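PDB 2QIB: tetR-family transcriptional regulator from Streptomyces coelicolor A3, which probably binds cis-regulatory DNA as a transcription factor, acting as a two-subunit, all-alpha regulator of the TetR family. Local coordinates for residues Ser127-Ala132 with Leu159-Ala164; Ala131-Ile136 with Arg148-Val153; Glu144-Leu149 with Asp197-Ala202. All blocks are in the same frame, centred on the assembly; numbering follows the deposited sequence.

Interaction 1: Ser127-Ala132 with Leu159-Ala164; sequences SVRQAA and LAESTA
E161 OE2 takes the N-H of R129 NE at 2.7 Å, and this bond opens a two-pronged salt bridge between two helices of the TetR-type C-terminal domain, an all-helical ligand-binding and dimerisation module in this family. The pair illustrates how one side-on grip can span helices whose backbones stay well apart, for the nearest CA atoms, those of R129 and E161, are 9.3 Å from each other. R129 NH2 supplies the second prong, reaching E161 OE1 at 3.0 Å, and each carboxylate oxygen thus has its own nitrogen.

The guanidinium uses the edge that carries NE and one NH2 hydrogen. Both oxygens lie close to its plane and are met on their syn sides, while the two flat groups are tilted by only 18°. The match probably fixes the rotation of both groups, since turning either one would spoil both bonds together. On each residue CG stands beside the backbone N, anti to the carbonyl carbon (R129 chi1 -67°), and the rest of the chain is drawn out straight; the two side chains then meet at about a right angle.

M110 of helix 103-116 packs on both partners, and R129 NH1 has a second acid, D126, one helical turn back, so two carboxylates probably share in balancing the arginine charge. A hexaethylene glycol molecule, probably from the crystallisation liquor, lies beside E161; such molecules often mark pockets, and this contact sits near the centre of the chain. Within the same helix as E161, L159 O accepts from T163 N and, at 2.9 Å, from T163 OG1, the two donors arriving from opposite faces of the carbonyl plane.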
ATOM      1  N   SER A 127     -11.073  -4.699   7.826  1.00 21.26           N
ATOM      2  CA  SER A 127     -12.387  -4.106   8.057  1.00 22.14           C
ATOM      3  C   SER A 127     -12.312  -2.567   7.994  1.00 20.71           C
ATOM      4  O   SER A 127     -13.241  -1.910   7.527  1.00 21.60           O
ATOM      5  CB  SER A 127     -12.999  -4.586   9.381  1.00 23.21           C
ATOM      6  OG  SER A 127     -12.408  -3.931  10.486  1.00 26.64           O
ATOM      7  N   VAL A 128     -11.192  -2.006   8.458  1.00 19.80           N
ATOM      8  CA  VAL A 128     -10.944  -0.549   8.338  1.00 20.23           C
ATOM      9  C   VAL A 128     -10.775  -0.149   6.847  1.00 19.62           C
ATOM     10  O   VAL A 128     -11.384   0.829   6.387  1.00 18.36           O
ATOM     11  CB  VAL A 128      -9.730  -0.080   9.188  1.00 20.67           C
ATOM     12  CG1 VAL A 128      -9.531   1.439   9.060  1.00 21.07           C
ATOM     13  CG2 VAL A 128      -9.902  -0.473  10.661  1.00 20.51           C
ATOM     14  N   ARG A 129      -9.983  -0.923   6.099  1.00 18.51           N
ATOM     15  CA  ARG A 129      -9.810  -0.669   4.670  1.00 18.89           C
ATOM     16  C   ARG A 129     -11.153  -0.720   3.951  1.00 19.26           C
ATOM     17  O   ARG A 129     -11.465   0.156   3.128  1.00 19.37           O
ATOM     18  CB  ARG A 129      -8.865  -1.693   4.059  1.00 19.77           C
ATOM     19  CG  ARG A 129      -7.453  -1.561   4.572  1.00 20.04           C
ATOM     20  CD  ARG A 129      -6.619  -2.723   4.033  1.00 23.79           C
ATOM     21  NE  ARG A 129      -5.221  -2.551   4.393  1.00 22.98           N
ATOM     22  CZ  ARG A 129      -4.431  -3.530   4.774  1.00 25.92           C
ATOM     23  NH1 ARG A 129      -4.924  -4.777   4.896  1.00 25.51           N
ATOM     24  NH2 ARG A 129      -3.170  -3.262   5.093  1.00 24.63           N
ATOM     25  N   GLN A 130     -11.956  -1.734   4.274  1.00 18.42           N
ATOM     26  CA  GLN A 130     -13.286  -1.818   3.690  1.00 19.23           C
ATOM     27  C   GLN A 130     -14.215  -0.649   4.115  1.00 18.74           C
ATOM     28  O   GLN A 130     -14.967  -0.142   3.300  1.00 18.04           O
ATOM     29  CB  GLN A 130     -13.903  -3.192   4.025  1.00 19.45           C
ATOM     30  CG  GLN A 130     -15.326  -3.337   3.534  1.00 20.36           C
ATOM     31  CD  GLN A 130     -15.421  -3.489   2.023  1.00 22.44           C
ATOM     32  OE1 GLN A 130     -14.417  -3.687   1.333  1.00 24.17           O
ATOM     33  NE2 GLN A 130     -16.645  -3.442   1.506  1.00 23.48           N
ATOM     34  N   ALA A 131     -14.151  -0.208   5.371  1.00 18.15           N
ATOM     35  CA  ALA A 131     -14.919   0.959   5.834  1.00 17.66           C
ATOM     36  C   ALA A 131     -14.566   2.209   5.020  1.00 16.97           C
ATOM     37  O   ALA A 131     -15.474   2.962   4.593  1.00 17.18           O
ATOM     38  CB  ALA A 131     -14.660   1.216   7.312  1.00 16.80           C
ATOM     39  N   ALA A 132     -13.268   2.398   4.749  1.00 16.51           N
ATOM     40  CA  ALA A 132     -12.839   3.515   3.885  1.00 16.91           C
ATOM     41  C   ALA A 132     -13.472   3.386   2.499  1.00 16.75           C
ATOM     42  O   ALA A 132     -14.042   4.367   1.965  1.00 16.79           O
ATOM     43  CB  ALA A 132     -11.289   3.562   3.761  1.00 17.10           C
ATOM     44  N   LEU A 159      -2.303   3.520  -1.128  1.00 14.28           N
ATOM     45  CA  LEU A 159      -1.449   4.703  -1.264  1.00 14.93           C
ATOM     46  C   LEU A 159      -1.512   5.547   0.038  1.00 15.38           C
ATOM     47  O   LEU A 159      -0.476   6.065   0.527  1.00 15.67           O
ATOM     48  CB  LEU A 159      -1.924   5.571  -2.455  1.00 14.61           C
ATOM     49  CG  LEU A 159      -0.999   6.762  -2.704  1.00 13.92           C
ATOM     50  CD1 LEU A 159       0.335   6.244  -3.284  1.00 15.94           C
ATOM     51  CD2 LEU A 159      -1.683   7.677  -3.702  1.00 16.09           C
ATOM     52  N   ALA A 160      -2.731   5.730   0.554  1.00 16.19           N
ATOM     53  CA  ALA A 160      -2.932   6.512   1.780  1.00 15.97           C
ATOM     54  C   ALA A 160      -2.308   5.840   3.025  1.00 15.99           C
ATOM     55  O   ALA A 160      -1.722   6.525   3.878  1.00 15.40           O
ATOM     56  CB  ALA A 160      -4.421   6.805   2.006  1.00 15.63           C
ATOM     57  N   GLU A 161      -2.393   4.507   3.120  1.00 15.14           N
ATOM     58  CA  GLU A 161      -1.679   3.742   4.160  1.00 15.36           C
ATOM     59  C   GLU A 161      -0.156   3.953   4.043  1.00 15.27           C
ATOM     60  O   GLU A 161       0.553   4.268   5.012  1.00 15.53           O
ATOM     61  CB  GLU A 161      -1.984   2.251   3.944  1.00 17.46           C
ATOM     62  CG  GLU A 161      -3.367   1.882   4.291  1.00 22.01           C
ATOM     63  CD  GLU A 161      -3.620   0.368   4.091  1.00 25.41           C
ATOM     64  OE1 GLU A 161      -2.662  -0.428   4.158  1.00 26.95           O
ATOM     65  OE2 GLU A 161      -4.784   0.017   3.869  1.00 30.79           O
ATOM     66  N   SER A 162       0.373   3.782   2.836  1.00 14.70           N
ATOM     67  CA  SER A 162       1.803   3.913   2.616  1.00 14.52           C
ATOM     68  C   SER A 162       2.310   5.313   2.950  1.00 14.89           C
ATOM     69  O   SER A 162       3.359   5.491   3.572  1.00 15.01           O
ATOM     70  CB  SER A 162       2.114   3.605   1.157  1.00 16.38           C
ATOM     71  OG  SER A 162       3.523   3.593   0.982  1.00 21.17           O
ATOM     72  N   THR A 163       1.555   6.309   2.497  1.00 14.20           N
ATOM     73  CA  THR A 163       1.912   7.705   2.709  1.00 13.86           C
ATOM     74  C   THR A 163       1.998   7.997   4.209  1.00 14.35           C
ATOM     75  O   THR A 163       2.960   8.635   4.659  1.00 14.70           O
ATOM     76  CB  THR A 163       0.931   8.646   1.991  1.00 14.33           C
ATOM     77  OG1 THR A 163       1.068   8.467   0.567  1.00 14.49           O
ATOM     78  CG2 THR A 163       1.206  10.105   2.311  1.00 13.90           C
ATOM     79  N   ALA A 164       1.003   7.551   4.976  1.00 14.24           N
ATOM     80  CA  ALA A 164       1.019   7.804   6.423  1.00 15.13           C
ATOM     81  C   ALA A 164       2.207   7.085   7.088  1.00 15.59           C
ATOM     82  O   ALA A 164       2.880   7.654   7.945  1.00 16.78           O
ATOM     83  CB  ALA A 164      -0.311   7.335   7.061  1.00 16.88           C
TER

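Interaction 2: Ala131-Ile136 with Arg148-Val153; sequences AAYVQI and RLELVV
Y133 and I136 close on V153 through carbon atoms alone, and this apolar group makes up one part of the contact. V153 CG1 does most of the touching: it lies 3.5 Å from Y133 CD1, meeting the ring obliquely, with the two side chains crossing at about a right angle. The same methyl is also 3.9 Å from I136 CG2. I136 and V153 reach toward each other tip to tip, and I136 CD1 joins CG2 around CG1 of the valine. Y133 gets to this place because its CG lies anti to the backbone N (chi1 -179°), which swings the ring across to the facing helix.

The partners belong to the consecutive helices 119-140 and 147-168, joined by a short loop and crossing steeply in the TetR-type C-terminal domain. Over the short segments their axes come within 11.1 Å, at 126° between the chain directions, and the closest backbone pair is Y133 with V153.

Polar groups meet hydrocarbon at the outer end of the ring. Y133 OH rests on the aliphatic part of E150, 3.4 Å from CG, and the ring and carboxylate planes are 44° apart. The acid itself is engaged by arginines: OE2 pairs with R154 of the same helix and OE1 with R172 of the second subunit, so both carboxylate oxygens have charged partners, which probably fix how the group is turned. R154 also makes a cation-pi contact with Y133. An alanine in place of Y133 would remove the ring and hydroxyl, and would probably open a gap beside V153 CG1 and the E150 methylenes while leaving R154 without its aromatic partner. I136 packs also on F186 of helix 175-194.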
ATOM      1  N   ALA A 131     -14.151  -0.208   5.371  1.00 18.15           N
ATOM      2  CA  ALA A 131     -14.919   0.959   5.834  1.00 17.66           C
ATOM      3  C   ALA A 131     -14.566   2.209   5.020  1.00 16.97           C
ATOM      4  O   ALA A 131     -15.474   2.962   4.593  1.00 17.18           O
ATOM      5  CB  ALA A 131     -14.660   1.216   7.312  1.00 16.80           C
ATOM      6  N   ALA A 132     -13.268   2.398   4.749  1.00 16.51           N
ATOM      7  CA  ALA A 132     -12.839   3.515   3.885  1.00 16.91           C
ATOM      8  C   ALA A 132     -13.472   3.386   2.499  1.00 16.75           C
ATOM      9  O   ALA A 132     -14.042   4.367   1.965  1.00 16.79           O
ATOM     10  CB  ALA A 132     -11.289   3.562   3.761  1.00 17.10           C
ATOM     11  N   TYR A 133     -13.391   2.194   1.917  1.00 16.10           N
ATOM     12  CA  TYR A 133     -13.950   1.903   0.600  1.00 17.66           C
ATOM     13  C   TYR A 133     -15.459   2.259   0.523  1.00 18.02           C
ATOM     14  O   TYR A 133     -15.911   2.970  -0.392  1.00 17.75           O
ATOM     15  CB  TYR A 133     -13.698   0.408   0.293  1.00 18.65           C
ATOM     16  CG  TYR A 133     -14.209  -0.055  -1.047  1.00 19.58           C
ATOM     17  CD1 TYR A 133     -13.563   0.314  -2.230  1.00 20.80           C
ATOM     18  CD2 TYR A 133     -15.330  -0.883  -1.130  1.00 22.85           C
ATOM     19  CE1 TYR A 133     -14.024  -0.127  -3.479  1.00 22.44           C
ATOM     20  CE2 TYR A 133     -15.815  -1.325  -2.387  1.00 21.55           C
ATOM     21  CZ  TYR A 133     -15.134  -0.958  -3.537  1.00 23.58           C
ATOM     22  OH  TYR A 133     -15.611  -1.369  -4.785  1.00 24.99           O
ATOM     23  N   VAL A 134     -16.225   1.766   1.494  1.00 17.09           N
ATOM     24  CA  VAL A 134     -17.665   2.026   1.554  1.00 18.09           C
ATOM     25  C   VAL A 134     -17.968   3.541   1.610  1.00 17.16           C
ATOM     26  O   VAL A 134     -18.896   4.036   0.950  1.00 17.93           O
ATOM     27  CB  VAL A 134     -18.288   1.263   2.741  1.00 18.04           C
ATOM     28  CG1 VAL A 134     -19.753   1.779   3.035  1.00 18.72           C
ATOM     29  CG2 VAL A 134     -18.295  -0.246   2.418  1.00 20.28           C
ATOM     30  N   GLN A 135     -17.212   4.269   2.417  1.00 16.55           N
ATOM     31  CA  GLN A 135     -17.433   5.724   2.507  1.00 16.43           C
ATOM     32  C   GLN A 135     -17.107   6.453   1.214  1.00 15.50           C
ATOM     33  O   GLN A 135     -17.845   7.339   0.784  1.00 14.61           O
ATOM     34  CB  GLN A 135     -16.663   6.332   3.679  1.00 16.30           C
ATOM     35  CG  GLN A 135     -17.217   5.920   5.068  1.00 18.59           C
ATOM     36  CD  GLN A 135     -18.751   6.155   5.184  1.00 19.45           C
ATOM     37  OE1 GLN A 135     -19.249   7.239   4.931  1.00 21.05           O
ATOM     38  NE2 GLN A 135     -19.486   5.107   5.550  1.00 21.90           N
ATOM     39  N   ILE A 136     -15.992   6.074   0.580  1.00 14.73           N
ATOM     40  CA  ILE A 136     -15.629   6.725  -0.667  1.00 15.83           C
ATOM     41  C   ILE A 136     -16.695   6.470  -1.727  1.00 16.07           C
ATOM     42  O   ILE A 136     -17.139   7.388  -2.361  1.00 16.53           O
ATOM     43  CB  ILE A 136     -14.264   6.244  -1.159  1.00 14.49           C
ATOM     44  CG1 ILE A 136     -13.174   6.772  -0.190  1.00 16.21           C
ATOM     45  CG2 ILE A 136     -14.037   6.704  -2.627  1.00 15.60           C
ATOM     46  CD1 ILE A 136     -11.852   6.020  -0.326  1.00 16.94           C
ATOM     47  N   ARG A 148     -12.777  -0.849 -12.853  1.00 18.94           N
ATOM     48  CA  ARG A 148     -11.747   0.183 -12.925  1.00 19.60           C
ATOM     49  C   ARG A 148     -11.856   1.084 -11.716  1.00 19.74           C
ATOM     50  O   ARG A 148     -10.832   1.455 -11.118  1.00 20.44           O
ATOM     51  CB  ARG A 148     -11.853   0.988 -14.220  1.00 19.75           C
ATOM     52  CG  ARG A 148     -11.238   0.218 -15.394  1.00 19.40           C
ATOM     53  CD  ARG A 148     -11.512   0.844 -16.754  1.00 19.72           C
ATOM     54  NE  ARG A 148     -10.893  -0.005 -17.780  1.00 22.54           N
ATOM     55  CZ  ARG A 148     -11.387  -1.168 -18.213  1.00 25.63           C
ATOM     56  NH1 ARG A 148     -12.530  -1.656 -17.723  1.00 23.14           N
ATOM     57  NH2 ARG A 148     -10.723  -1.864 -19.147  1.00 26.26           N
ATOM     58  N   LEU A 149     -13.094   1.396 -11.340  1.00 19.38           N
ATOM     59  CA  LEU A 149     -13.332   2.255 -10.180  1.00 19.46           C
ATOM     60  C   LEU A 149     -12.916   1.546  -8.901  1.00 19.34           C
ATOM     61  O   LEU A 149     -12.269   2.150  -8.023  1.00 18.55           O
ATOM     62  CB  LEU A 149     -14.794   2.683 -10.086  1.00 19.96           C
ATOM     63  CG  LEU A 149     -15.094   3.569  -8.876  1.00 20.17           C
ATOM     64  CD1 LEU A 149     -14.225   4.866  -8.861  1.00 20.52           C
ATOM     65  CD2 LEU A 149     -16.585   3.927  -8.870  1.00 21.75           C
ATOM     66  N   GLU A 150     -13.298   0.274  -8.772  1.00 18.40           N
ATOM     67  CA  GLU A 150     -12.902  -0.476  -7.576  1.00 18.71           C
ATOM     68  C   GLU A 150     -11.385  -0.485  -7.434  1.00 17.62           C
ATOM     69  O   GLU A 150     -10.863  -0.282  -6.339  1.00 18.63           O
ATOM     70  CB  GLU A 150     -13.449  -1.891  -7.592  1.00 19.41           C
ATOM     71  CG  GLU A 150     -12.935  -2.689  -6.410  1.00 21.66           C
ATOM     72  CD  GLU A 150     -13.589  -4.039  -6.226  1.00 28.85           C
ATOM     73  OE1 GLU A 150     -14.467  -4.408  -7.044  1.00 28.68           O
ATOM     74  OE2 GLU A 150     -13.230  -4.706  -5.239  1.00 30.44           O
ATOM     75  N   LEU A 151     -10.667  -0.684  -8.539  1.00 16.92           N
ATOM     76  CA  LEU A 151      -9.200  -0.775  -8.442  1.00 16.72           C
ATOM     77  C   LEU A 151      -8.595   0.578  -8.051  1.00 17.36           C
ATOM     78  O   LEU A 151      -7.712   0.641  -7.178  1.00 16.45           O
ATOM     79  CB  LEU A 151      -8.633  -1.268  -9.768  1.00 17.21           C
ATOM     80  CG  LEU A 151      -7.131  -1.570  -9.715  1.00 18.20           C
ATOM     81  CD1 LEU A 151      -6.708  -2.769 -10.585  1.00 17.62           C
ATOM     82  CD2 LEU A 151      -6.378  -0.337 -10.128  1.00 17.73           C
ATOM     83  N   VAL A 152      -9.067   1.654  -8.671  1.00 16.27           N
ATOM     84  CA  VAL A 152      -8.555   2.994  -8.350  1.00 17.12           C
ATOM     85  C   VAL A 152      -8.782   3.279  -6.872  1.00 16.28           C
ATOM     86  O   VAL A 152      -7.859   3.736  -6.178  1.00 17.13           O
ATOM     87  CB  VAL A 152      -9.176   4.097  -9.214  1.00 16.63           C
ATOM     88  CG1 VAL A 152      -8.787   5.474  -8.653  1.00 18.63           C
ATOM     89  CG2 VAL A 152      -8.701   3.931 -10.646  1.00 17.68           C
ATOM     90  N   VAL A 153      -9.989   2.996  -6.393  1.00 16.33           N
ATOM     91  CA  VAL A 153     -10.309   3.323  -4.984  1.00 16.11           C
ATOM     92  C   VAL A 153      -9.470   2.479  -4.022  1.00 16.70           C
ATOM     93  O   VAL A 153      -8.829   3.003  -3.113  1.00 16.73           O
ATOM     94  CB  VAL A 153     -11.816   3.205  -4.704  1.00 16.40           C
ATOM     95  CG1 VAL A 153     -12.100   3.398  -3.178  1.00 18.08           C
ATOM     96  CG2 VAL A 153     -12.615   4.209  -5.568  1.00 15.11           C
TER

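Interaction 3: Glu144-Leu149 with Asp197-Ala202; sequences EPPARL and DEEMGA
R148 lies across D197 with its flat end almost parallel to the carboxylate, the two planes only 6° apart, a face-on arrangement, not an edge-on one. D197 OD1 stands over one face of the guanidinium, and its distance of 3.9 Å from R148 NH1 makes a long, weak ion pair in which no N-H points at the oxygen. Closer contact is between carbons, R148 CD approaching D197 CB to 3.4 Å. The arginine's stronger partner is E177 of the second subunit, whose OE2 forms a salt bridge with NE across the dimer interface.

D197 faces the arginine with one oxygen and caps a helix with the other. At the N-cap of helix 198-209 its OD2 accepts from M200 N at 2.7 Å, the donor coming from the anti side of the carboxylate; CG is anti to the backbone N (chi1 -167°), which carries the acid back over the first turn. P146 occupies the corresponding position before helix 147-168, so two helix starts lie side by side here, about 24 Å from the centre of the chain (centre to centre), in the C-terminal helical part of this TetR-type regulator.

Beside the capping acid, E199 reaches out as an extended chain and sets its carboxylate against the P146 ring, OE1 being 3.4 Å from CG.

The inner layer is apolar. M200, deposited as selenomethionine, crosses L149 at about a right angle, its bent chain bringing SE to 4.1 Å from L149 CA while CE meets CD1 of the leucine. M190 of helix 175-194 packs on both L149 and M200, and L149 also packs on L137 and L140 of helix 119-140.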
ATOM      1  N   GLU A 144     -22.822   0.183  -7.534  1.00 30.96           N
ATOM      2  CA  GLU A 144     -22.269  -0.956  -8.264  1.00 31.83           C
ATOM      3  C   GLU A 144     -20.976  -0.522  -8.944  1.00 30.20           C
ATOM      4  O   GLU A 144     -20.973  -0.278 -10.146  1.00 30.28           O
ATOM      5  CB  GLU A 144     -23.255  -1.420  -9.348  1.00 32.92           C
ATOM      6  CG  GLU A 144     -24.711  -1.431  -8.918  1.00 38.02           C
ATOM      7  CD  GLU A 144     -25.095  -2.701  -8.179  1.00 44.37           C
ATOM      8  OE1 GLU A 144     -26.118  -3.318  -8.569  1.00 46.95           O
ATOM      9  OE2 GLU A 144     -24.381  -3.083  -7.222  1.00 46.18           O
ATOM     10  N   PRO A 145     -19.870  -0.400  -8.177  1.00 28.52           N
ATOM     11  CA  PRO A 145     -18.681   0.147  -8.812  1.00 27.33           C
ATOM     12  C   PRO A 145     -18.157  -0.778  -9.922  1.00 26.02           C
ATOM     13  O   PRO A 145     -18.055  -1.980  -9.709  1.00 25.85           O
ATOM     14  CB  PRO A 145     -17.662   0.222  -7.658  1.00 27.04           C
ATOM     15  CG  PRO A 145     -18.118  -0.784  -6.686  1.00 28.37           C
ATOM     16  CD  PRO A 145     -19.633  -0.744  -6.765  1.00 28.78           C
ATOM     17  N   PRO A 146     -17.851  -0.222 -11.107  1.00 25.12           N
ATOM     18  CA  PRO A 146     -17.178  -1.019 -12.138  1.00 24.41           C
ATOM     19  C   PRO A 146     -15.762  -1.436 -11.694  1.00 23.36           C
ATOM     20  O   PRO A 146     -15.226  -0.877 -10.721  1.00 22.55           O
ATOM     21  CB  PRO A 146     -17.081  -0.052 -13.317  1.00 24.35           C
ATOM     22  CG  PRO A 146     -18.170   0.986 -13.057  1.00 26.38           C
ATOM     23  CD  PRO A 146     -18.129   1.148 -11.568  1.00 25.58           C
ATOM     24  N   ALA A 147     -15.162  -2.397 -12.401  1.00 21.66           N
ATOM     25  CA  ALA A 147     -13.832  -2.877 -12.048  1.00 20.49           C
ATOM     26  C   ALA A 147     -12.780  -1.769 -11.894  1.00 19.84           C
ATOM     27  O   ALA A 147     -11.973  -1.779 -10.936  1.00 18.84           O
ATOM     28  CB  ALA A 147     -13.341  -3.914 -13.081  1.00 21.64           C
ATOM     29  N   ARG A 148     -12.777  -0.849 -12.853  1.00 18.94           N
ATOM     30  CA  ARG A 148     -11.747   0.183 -12.925  1.00 19.60           C
ATOM     31  C   ARG A 148     -11.856   1.084 -11.716  1.00 19.74           C
ATOM     32  O   ARG A 148     -10.832   1.455 -11.118  1.00 20.44           O
ATOM     33  CB  ARG A 148     -11.853   0.988 -14.220  1.00 19.75           C
ATOM     34  CG  ARG A 148     -11.238   0.218 -15.394  1.00 19.40           C
ATOM     35  CD  ARG A 148     -11.512   0.844 -16.754  1.00 19.72           C
ATOM     36  NE  ARG A 148     -10.893  -0.005 -17.780  1.00 22.54           N
ATOM     37  CZ  ARG A 148     -11.387  -1.168 -18.213  1.00 25.63           C
ATOM     38  NH1 ARG A 148     -12.530  -1.656 -17.723  1.00 23.14           N
ATOM     39  NH2 ARG A 148     -10.723  -1.864 -19.147  1.00 26.26           N
ATOM     40  N   LEU A 149     -13.094   1.396 -11.340  1.00 19.38           N
ATOM     41  CA  LEU A 149     -13.332   2.255 -10.180  1.00 19.46           C
ATOM     42  C   LEU A 149     -12.916   1.546  -8.901  1.00 19.34           C
ATOM     43  O   LEU A 149     -12.269   2.150  -8.023  1.00 18.55           O
ATOM     44  CB  LEU A 149     -14.794   2.683 -10.086  1.00 19.96           C
ATOM     45  CG  LEU A 149     -15.094   3.569  -8.876  1.00 20.17           C
ATOM     46  CD1 LEU A 149     -14.225   4.866  -8.861  1.00 20.52           C
ATOM     47  CD2 LEU A 149     -16.585   3.927  -8.870  1.00 21.75           C
ATOM     48  N   ASP A 197     -11.351   4.481 -20.416  1.00 31.25           N
ATOM     49  CA  ASP A 197     -12.717   4.084 -20.098  1.00 30.91           C
ATOM     50  C   ASP A 197     -13.686   5.263 -20.063  1.00 31.32           C
ATOM     51  O   ASP A 197     -13.502   6.202 -19.287  1.00 30.33           O
ATOM     52  CB  ASP A 197     -12.729   3.363 -18.747  1.00 31.46           C
ATOM     53  CG  ASP A 197     -14.025   2.652 -18.494  1.00 33.11           C
ATOM     54  OD1 ASP A 197     -14.227   1.576 -19.099  1.00 34.75           O
ATOM     55  OD2 ASP A 197     -14.834   3.179 -17.703  1.00 34.56           O
ATOM     56  N   GLU A 198     -14.724   5.210 -20.902  1.00 31.68           N
ATOM     57  CA  GLU A 198     -15.697   6.299 -20.966  1.00 32.43           C
ATOM     58  C   GLU A 198     -16.539   6.381 -19.700  1.00 31.92           C
ATOM     59  O   GLU A 198     -16.865   7.473 -19.241  1.00 31.35           O
ATOM     60  CB  GLU A 198     -16.597   6.154 -22.205  1.00 33.52           C
ATOM     61  CG  GLU A 198     -15.840   6.230 -23.540  1.00 37.40           C
ATOM     62  CD  GLU A 198     -15.488   7.653 -23.970  1.00 42.68           C
ATOM     63  OE1 GLU A 198     -15.904   8.622 -23.290  1.00 44.44           O
ATOM     64  OE2 GLU A 198     -14.802   7.805 -25.012  1.00 46.17           O
ATOM     65  N   GLU A 199     -16.889   5.226 -19.138  1.00 31.52           N
ATOM     66  CA  GLU A 199     -17.658   5.196 -17.902  1.00 32.38           C
ATOM     67  C   GLU A 199     -16.858   5.884 -16.769  1.00 31.47           C
ATOM     68  O   GLU A 199     -17.383   6.736 -16.025  1.00 30.76           O
ATOM     69  CB  GLU A 199     -18.054   3.745 -17.576  1.00 32.79           C
ATOM     70  CG  GLU A 199     -19.107   3.579 -16.491  1.00 34.86           C
ATOM     71  CD  GLU A 199     -19.400   2.112 -16.168  1.00 35.36           C
ATOM     72  OE1 GLU A 199     -18.563   1.222 -16.466  1.00 38.44           O
ATOM     73  OE2 GLU A 199     -20.479   1.844 -15.591  1.00 40.85           O
HETATM   74  N   MSE A 200     -15.568   5.556 -16.678  1.00 30.53           N
HETATM   75  CA  MSE A 200     -14.659   6.251 -15.776  1.00 29.86           C
HETATM   76  C   MSE A 200     -14.558   7.760 -16.099  1.00 28.02           C
HETATM   77  O   MSE A 200     -14.620   8.598 -15.194  1.00 26.29           O
HETATM   78  CB  MSE A 200     -13.280   5.566 -15.821  1.00 31.15           C
HETATM   79  CG  MSE A 200     -12.391   5.842 -14.644  1.00 34.09           C
HETATM   80 SE   MSE A 200     -13.171   5.332 -12.874  1.00 44.32          SE
HETATM   81  CE  MSE A 200     -12.754   6.984 -12.090  1.00 34.37           C
ATOM     82  N   GLY A 201     -14.427   8.099 -17.384  1.00 26.46           N
ATOM     83  CA  GLY A 201     -14.359   9.502 -17.816  1.00 25.76           C
ATOM     84  C   GLY A 201     -15.559  10.317 -17.347  1.00 25.07           C
ATOM     85  O   GLY A 201     -15.422  11.436 -16.874  1.00 25.15           O
ATOM     86  N   ALA A 202     -16.744   9.734 -17.456  1.00 24.78           N
ATOM     87  CA  ALA A 202     -17.954  10.440 -17.083  1.00 24.35           C
ATOM     88  C   ALA A 202     -17.997  10.703 -15.581  1.00 23.63           C
ATOM     89  O   ALA A 202     -18.409  11.789 -15.155  1.00 23.48           O
ATOM     90  CB  ALA A 202     -19.191   9.669 -17.546  1.00 25.04           C
TER

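In the fold
Followed from the N terminus, the first of the helices involved is 119-140, which supplies the opening segments of interactions 1 and 2, overlapping at A131 and A132. Interaction 2 closes the short turn between this helix and helix 147-168; interaction 1, returning further along that second helix, closes a longer loop around it. Interaction 3 begins inside the loop of interaction 1 and ends beyond it, so the two cross, and it starts on the stretch where interaction 2 ends, sharing R148 and L149. Y133 OH of interaction 2 touches P145 CG of interaction 3. Together they tie helix 147-168 first to helix 119-140 and then to helix 198-209, and all three also meet the second subunit.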